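PDB 3E05: precorrin-6Y C5,15-methyltransferase (Decarboxylating) from Geobacter metallireducens, which probably uses S-adenosylmethionine to methylate a precorrin intermediate of cobalamin biosynthesis, the chain here being the C-terminal domain of the longer enzyme. Local coordinates for residues R66-E71 with D104-P109; V139-T144 with V187-A192. All blocks are in the same frame, centred on the assembly; numbering follows the deposited sequence.

Contact 1 of 2, residues R66-E71 with D104-P109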
loop_
_atom_site.group_PDB
_atom_site.type_symbol
_atom_site.label_atom_id
_atom_site.label_comp_id
_atom_site.label_asym_id
_atom_site.label_seq_id
_atom_site.Cartn_x
_atom_site.Cartn_y
_atom_site.Cartn_z
ATOM N N ARG D 66 14.718 -19.726 24.929
ATOM C CA ARG D 66 13.549 -19.817 25.813
ATOM C C ARG D 66 12.575 -18.672 25.566
ATOM O O ARG D 66 12.941 -17.502 25.664
ATOM C CB ARG D 66 13.957 -19.828 27.293
ATOM C CG ARG D 66 14.772 -21.070 27.711
ATOM C CD ARG D 66 15.094 -21.053 29.193
ATOM N NE ARG D 66 16.084 -20.035 29.525
ATOM C CZ ARG D 66 16.307 -19.573 30.754
ATOM N NH1 ARG D 66 15.597 -20.029 31.780
ATOM N NH2 ARG D 66 17.235 -18.643 30.952
ATOM N N ILE D 67 11.331 -19.025 25.270
ATOM C CA ILE D 67 10.289 -18.044 24.956
ATOM C C ILE D 67 9.182 -18.078 26.003
ATOM O O ILE D 67 8.702 -19.146 26.380
ATOM C CB ILE D 67 9.729 -18.262 23.518
ATOM C CG1 ILE D 67 10.830 -18.038 22.476
ATOM C CG2 ILE D 67 8.565 -17.342 23.219
ATOM C CD1 ILE D 67 11.384 -19.280 21.902
ATOM N N PHE D 68 8.791 -16.899 26.479
ATOM C CA PHE D 68 7.747 -16.774 27.486
ATOM C C PHE D 68 6.604 -15.949 26.917
ATOM O O PHE D 68 6.787 -14.777 26.571
ATOM C CB PHE D 68 8.321 -16.161 28.767
ATOM C CG PHE D 68 9.433 -16.985 29.365
ATOM C CD1 PHE D 68 9.140 -18.018 30.257
ATOM C CD2 PHE D 68 10.763 -16.749 29.018
ATOM C CE1 PHE D 68 10.156 -18.808 30.797
ATOM C CE2 PHE D 68 11.782 -17.531 29.548
ATOM C CZ PHE D 68 11.473 -18.565 30.442
ATOM N N ALA D 69 5.450 -16.596 26.803
ATOM C CA ALA D 69 4.267 -16.043 26.159
ATOM C C ALA D 69 3.221 -15.676 27.200
ATOM O O ALA D 69 2.607 -16.559 27.825
ATOM C CB ALA D 69 3.704 -17.056 25.162
ATOM N N LEU D 70 3.036 -14.369 27.385
ATOM C CA LEU D 70 2.135 -13.831 28.395
ATOM C C LEU D 70 0.790 -13.449 27.800
ATOM O O LEU D 70 0.726 -12.712 26.806
ATOM C CB LEU D 70 2.755 -12.620 29.088
ATOM C CG LEU D 70 3.661 -12.908 30.280
ATOM C CD1 LEU D 70 5.046 -13.295 29.818
ATOM C CD2 LEU D 70 3.733 -11.680 31.163
ATOM N N GLU D 71 -0.284 -13.938 28.420
ATOM C CA GLU D 71 -1.640 -13.670 27.947
ATOM C C GLU D 71 -2.632 -13.612 29.105
ATOM O O GLU D 71 -2.635 -14.491 29.969
ATOM C CB GLU D 71 -2.054 -14.716 26.906
ATOM C CG GLU D 71 -3.484 -14.599 26.348
ATOM C CD GLU D 71 -3.776 -13.239 25.740
ATOM O OE1 GLU D 71 -3.068 -12.824 24.805
ATOM O OE2 GLU D 71 -4.718 -12.573 26.214
ATOM N N ASP D 104 8.183 -10.391 36.673
ATOM C CA ASP D 104 9.217 -10.484 37.710
ATOM C C ASP D 104 9.852 -11.869 37.827
ATOM O O ASP D 104 11.060 -11.980 38.013
ATOM C CB ASP D 104 8.670 -10.011 39.060
ATOM C CG ASP D 104 8.239 -8.554 39.034
ATOM O OD1 ASP D 104 8.965 -7.723 38.444
ATOM O OD2 ASP D 104 7.168 -8.243 39.602
ATOM N N ASP D 105 9.043 -12.915 37.686
ATOM C CA ASP D 105 9.523 -14.295 37.795
ATOM C C ASP D 105 10.254 -14.800 36.544
ATOM O O ASP D 105 10.900 -15.858 36.582
ATOM C CB ASP D 105 8.361 -15.236 38.134
ATOM C CG ASP D 105 7.942 -15.155 39.600
ATOM O OD1 ASP D 105 8.150 -14.097 40.242
ATOM O OD2 ASP D 105 7.391 -16.156 40.110
ATOM N N LEU D 106 10.149 -14.048 35.447
ATOM C CA LEU D 106 10.793 -14.403 34.183
ATOM C C LEU D 106 12.271 -14.021 34.188
ATOM O O LEU D 106 12.652 -13.064 34.865
ATOM C CB LEU D 106 10.077 -13.699 33.021
ATOM C CG LEU D 106 8.558 -13.805 32.900
ATOM C CD1 LEU D 106 8.100 -12.923 31.754
ATOM C CD2 LEU D 106 8.096 -15.230 32.678
ATOM N N PRO D 107 13.114 -14.763 33.438
ATOM C CA PRO D 107 14.485 -14.294 33.251
ATOM C C PRO D 107 14.522 -13.039 32.392
ATOM O O PRO D 107 13.588 -12.803 31.607
ATOM C CB PRO D 107 15.176 -15.449 32.520
ATOM C CG PRO D 107 14.132 -16.319 32.034
ATOM C CD PRO D 107 12.868 -16.054 32.769
ATOM N N ASP D 108 15.578 -12.243 32.566
ATOM C CA ASP D 108 15.811 -11.048 31.758
ATOM C C ASP D 108 15.801 -11.363 30.263
ATOM O O ASP D 108 16.355 -12.380 29.830
ATOM C CB ASP D 108 17.115 -10.365 32.155
ATOM C CG ASP D 108 17.090 -9.857 33.584
ATOM O OD1 ASP D 108 16.132 -10.171 34.319
ATOM O OD2 ASP D 108 18.033 -9.141 33.975
ATOM N N PRO D 109 15.115 -10.515 29.482
ATOM C CA PRO D 109 14.939 -10.800 28.062
ATOM C C PRO D 109 16.011 -10.170 27.169
ATOM O O PRO D 109 16.512 -9.077 27.449
ATOM C CB PRO D 109 13.574 -10.191 27.774
ATOM C CG PRO D 109 13.509 -8.972 28.700
ATOM C CD PRO D 109 14.438 -9.260 29.878
#

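Contact 2 of 2, residues V139-T144 with V187-A192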
loop_
_atom_site.group_PDB
_atom_site.type_symbol
_atom_site.label_atom_id
_atom_site.label_comp_id
_atom_site.label_asym_id
_atom_site.label_seq_id
_atom_site.Cartn_x
_atom_site.Cartn_y
_atom_site.Cartn_z
ATOM N N VAL D 139 10.276 -5.157 19.748
ATOM C CA VAL D 139 9.407 -4.984 18.573
ATOM C C VAL D 139 7.948 -4.940 19.046
ATOM O O VAL D 139 7.546 -5.653 19.977
ATOM C CB VAL D 139 9.675 -6.071 17.504
ATOM C CG1 VAL D 139 8.691 -5.963 16.280
ATOM C CG2 VAL D 139 11.132 -5.978 17.027
ATOM N N LEU D 140 7.180 -4.037 18.446
ATOM C CA LEU D 140 5.744 -3.951 18.704
ATOM C C LEU D 140 5.020 -3.854 17.393
ATOM O O LEU D 140 5.486 -3.207 16.461
ATOM C CB LEU D 140 5.356 -2.714 19.519
ATOM C CG LEU D 140 6.045 -2.300 20.801
ATOM C CD1 LEU D 140 7.227 -1.435 20.464
ATOM C CD2 LEU D 140 5.054 -1.535 21.655
ATOM N N ASN D 141 3.870 -4.513 17.315
ATOM C CA ASN D 141 2.991 -4.341 16.155
ATOM C C ASN D 141 1.799 -3.479 16.552
ATOM O O ASN D 141 1.043 -3.809 17.480
ATOM C CB ASN D 141 2.516 -5.680 15.590
ATOM C CG ASN D 141 3.606 -6.428 14.801
ATOM O OD1 ASN D 141 3.330 -7.478 14.244
ATOM N ND2 ASN D 141 4.806 -5.884 14.730
ATOM N N ALA D 142 1.641 -2.353 15.873
ATOM C CA ALA D 142 0.557 -1.424 16.202
ATOM C C ALA D 142 -0.397 -1.336 15.027
ATOM O O ALA D 142 0.057 -1.217 13.892
ATOM C CB ALA D 142 1.121 -0.073 16.510
ATOM N N VAL D 143 -1.704 -1.338 15.290
ATOM C CA VAL D 143 -2.696 -1.126 14.221
ATOM C C VAL D 143 -3.538 0.160 14.416
ATOM O O VAL D 143 -4.202 0.641 13.500
ATOM C CB VAL D 143 -3.565 -2.410 13.988
ATOM C CG1 VAL D 143 -4.613 -2.585 15.065
ATOM C CG2 VAL D 143 -4.234 -2.387 12.616
ATOM N N THR D 144 -3.491 0.718 15.620
ATOM C CA THR D 144 -4.171 1.969 15.881
ATOM C C THR D 144 -3.145 3.085 15.934
ATOM O O THR D 144 -1.957 2.844 16.167
ATOM C CB THR D 144 -4.962 1.939 17.205
ATOM O OG1 THR D 144 -4.050 1.884 18.297
ATOM C CG2 THR D 144 -5.930 0.761 17.265
ATOM N N VAL D 187 -0.239 -2.851 9.062
ATOM C CA VAL D 187 0.360 -3.036 10.382
ATOM C C VAL D 187 1.623 -2.200 10.483
ATOM O O VAL D 187 2.464 -2.174 9.576
ATOM C CB VAL D 187 0.654 -4.550 10.735
ATOM C CG1 VAL D 187 1.187 -4.692 12.166
ATOM C CG2 VAL D 187 -0.589 -5.428 10.569
ATOM N N TYR D 188 1.753 -1.490 11.598
ATOM C CA TYR D 188 2.952 -0.721 11.846
ATOM C C TYR D 188 3.871 -1.549 12.732
ATOM O O TYR D 188 3.531 -1.820 13.878
ATOM C CB TYR D 188 2.589 0.587 12.563
ATOM C CG TYR D 188 1.826 1.537 11.669
ATOM C CD1 TYR D 188 2.513 2.467 10.882
ATOM C CD2 TYR D 188 0.433 1.476 11.571
ATOM C CE1 TYR D 188 1.815 3.374 10.055
ATOM C CE2 TYR D 188 -0.271 2.347 10.719
ATOM C CZ TYR D 188 0.429 3.296 9.976
ATOM O OH TYR D 188 -0.257 4.145 9.127
ATOM N N ILE D 189 5.002 -1.975 12.167
ATOM C CA ILE D 189 5.994 -2.747 12.910
ATOM C C ILE D 189 7.051 -1.787 13.450
ATOM O O ILE D 189 7.842 -1.204 12.705
ATOM C CB ILE D 189 6.619 -3.854 12.030
ATOM C CG1 ILE D 189 5.505 -4.788 11.533
ATOM C CG2 ILE D 189 7.727 -4.601 12.784
ATOM C CD1 ILE D 189 5.909 -5.740 10.439
ATOM N N ILE D 190 7.054 -1.654 14.774
ATOM C CA ILE D 190 7.946 -0.725 15.470
ATOM C C ILE D 190 9.112 -1.498 16.083
ATOM O O ILE D 190 8.886 -2.399 16.887
ATOM C CB ILE D 190 7.173 0.022 16.579
ATOM C CG1 ILE D 190 5.942 0.714 15.991
ATOM C CG2 ILE D 190 8.090 1.021 17.307
ATOM C CD1 ILE D 190 4.917 1.162 17.006
ATOM N N THR D 191 10.334 -1.151 15.687
ATOM C CA THR D 191 11.554 -1.774 16.191
ATOM C C THR D 191 12.394 -0.766 16.966
ATOM O O THR D 191 12.671 0.327 16.486
ATOM C CB THR D 191 12.351 -2.416 15.051
ATOM O OG1 THR D 191 11.469 -3.261 14.302
ATOM C CG2 THR D 191 13.516 -3.272 15.598
ATOM N N ALA D 192 12.796 -1.152 18.176
ATOM C CA ALA D 192 13.536 -0.259 19.058
ATOM C C ALA D 192 14.737 -0.974 19.651
ATOM O O ALA D 192 14.635 -2.116 20.103
ATOM C CB ALA D 192 12.636 0.266 20.147
#

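Contact 1 of 2, residues R66-E71 with D104-P109
Phe-68, on strand 66-71, meets Leu-106 and Pro-107 of the loop that leads to strand 111-114, and these apolar contacts carry most of the junction. CG of Phe-68 stands anti to its carbonyl carbon (chi1 -60°), which sends the ring out from the strand to the loop. Its CE2 lies 3.6 Å from CG of Pro-107, with the proline CD also close to CE2 and CZ. Nearer the strand, CD2 of Leu-106 reaches Phe-68 CD1 at 3.8 Å. The other branch of this leucine, CD1, touches CD1 of Leu-70 at 3.6 Å, so the fork of Leu-106 spans two strand residues that point to the same side. An alanine in place of Phe-68 would probably leave Pro-107 CG and Leu-106 CD2 without their shared aromatic partner and open a gap between strand and loop.

The cationic side chain adds a contact without a polar bond. Arg-66 bends at chi3 (-71°) and lays one guanidinium face over Pro-107 CG, 4.0 Å from NH1.

Polar ties of the loop run to other parts of the same chain: the carbonyl of Pro-107 accepts from Trp-45 NE1 on strand 43-47, while Arg-131 holds Leu-106 O by a hydrogen bond and Asp-108 by a salt bridge.

With no hydrogen bond between the two segments, the junction of the loop with this strand of the Rossmann-like methyltransferase sheet rests on apolar packing and the Arg-66 guanidinium over the proline; the loop's directional bonds to Trp-45 and Arg-131 are made outside strand 66-71.

Contact 2 of 2, residues V139-T144 with V187-A192
Asn-141 and Ile-189 run alongside each other from the same face of the sheet, as a non-hydrogen-bonded pair of two antiparallel strands. The amide ND2 rests 3.5 Å from Ile-189 CG1, and Asn-141 CB meets CG1 of Val-187 at 3.8 Å. With CG anti to the carbonyl carbon (chi1 -75°), the amide can also make a weak bond from ND2 to its neighbour's carbonyl, Leu-140 O, while OD1 is bonded to Thr-32 of helix 26-35. On this same face Val-139 runs beside Thr-191, and its CG1 crosses to Ile-189 CG2 at 3.9 Å.

On the other face, helix 145-157 covers Leu-140, Ala-142 and Tyr-188, while Tyr-188 and Ile-190 also touch side chains of the adjacent strand 161-173. Ile-190 CD1 extends to Ala-142 CB at 4.0 Å. Ala-142 O sits at the edge of the Tyr-188 ring, in its plane.

Leu-140 pairs with Ile-190, and Ala-142 with Tyr-188, through two backbone hydrogen bonds each, all 2.8 to 2.9 Å between N and O. The backbone N and O of these four residues are thus satisfied between an apolar-dominated face and a mixed one carrying Asn-141 and Thr-191, and Tyr-188 OH bonds to Tyr-188 of the fourth subunit.

Overall arrangement
Both contacts belong to one mixed sheet, on opposite sides of the chain's centre, with their own centres about 20 Å apart and nearest atoms about 10 Å apart. Along the chain, both segments of contact 1 precede those of contact 2. Contact 1 lies toward the end bounded by strand 92-96, where strands run parallel; contact 2 joins parallel strand 137-142 to antiparallel strand 180-193. Strands 43-47 and 111-114 lie between strands 66-71 and 137-142. The order 3-2-1-4-5-7-6 is that of class I S-adenosylmethionine-dependent methyltransferases. Other subunits reach contact 2 but do not touch contact 1, so of the two only contact 2 takes part in subunit contacts.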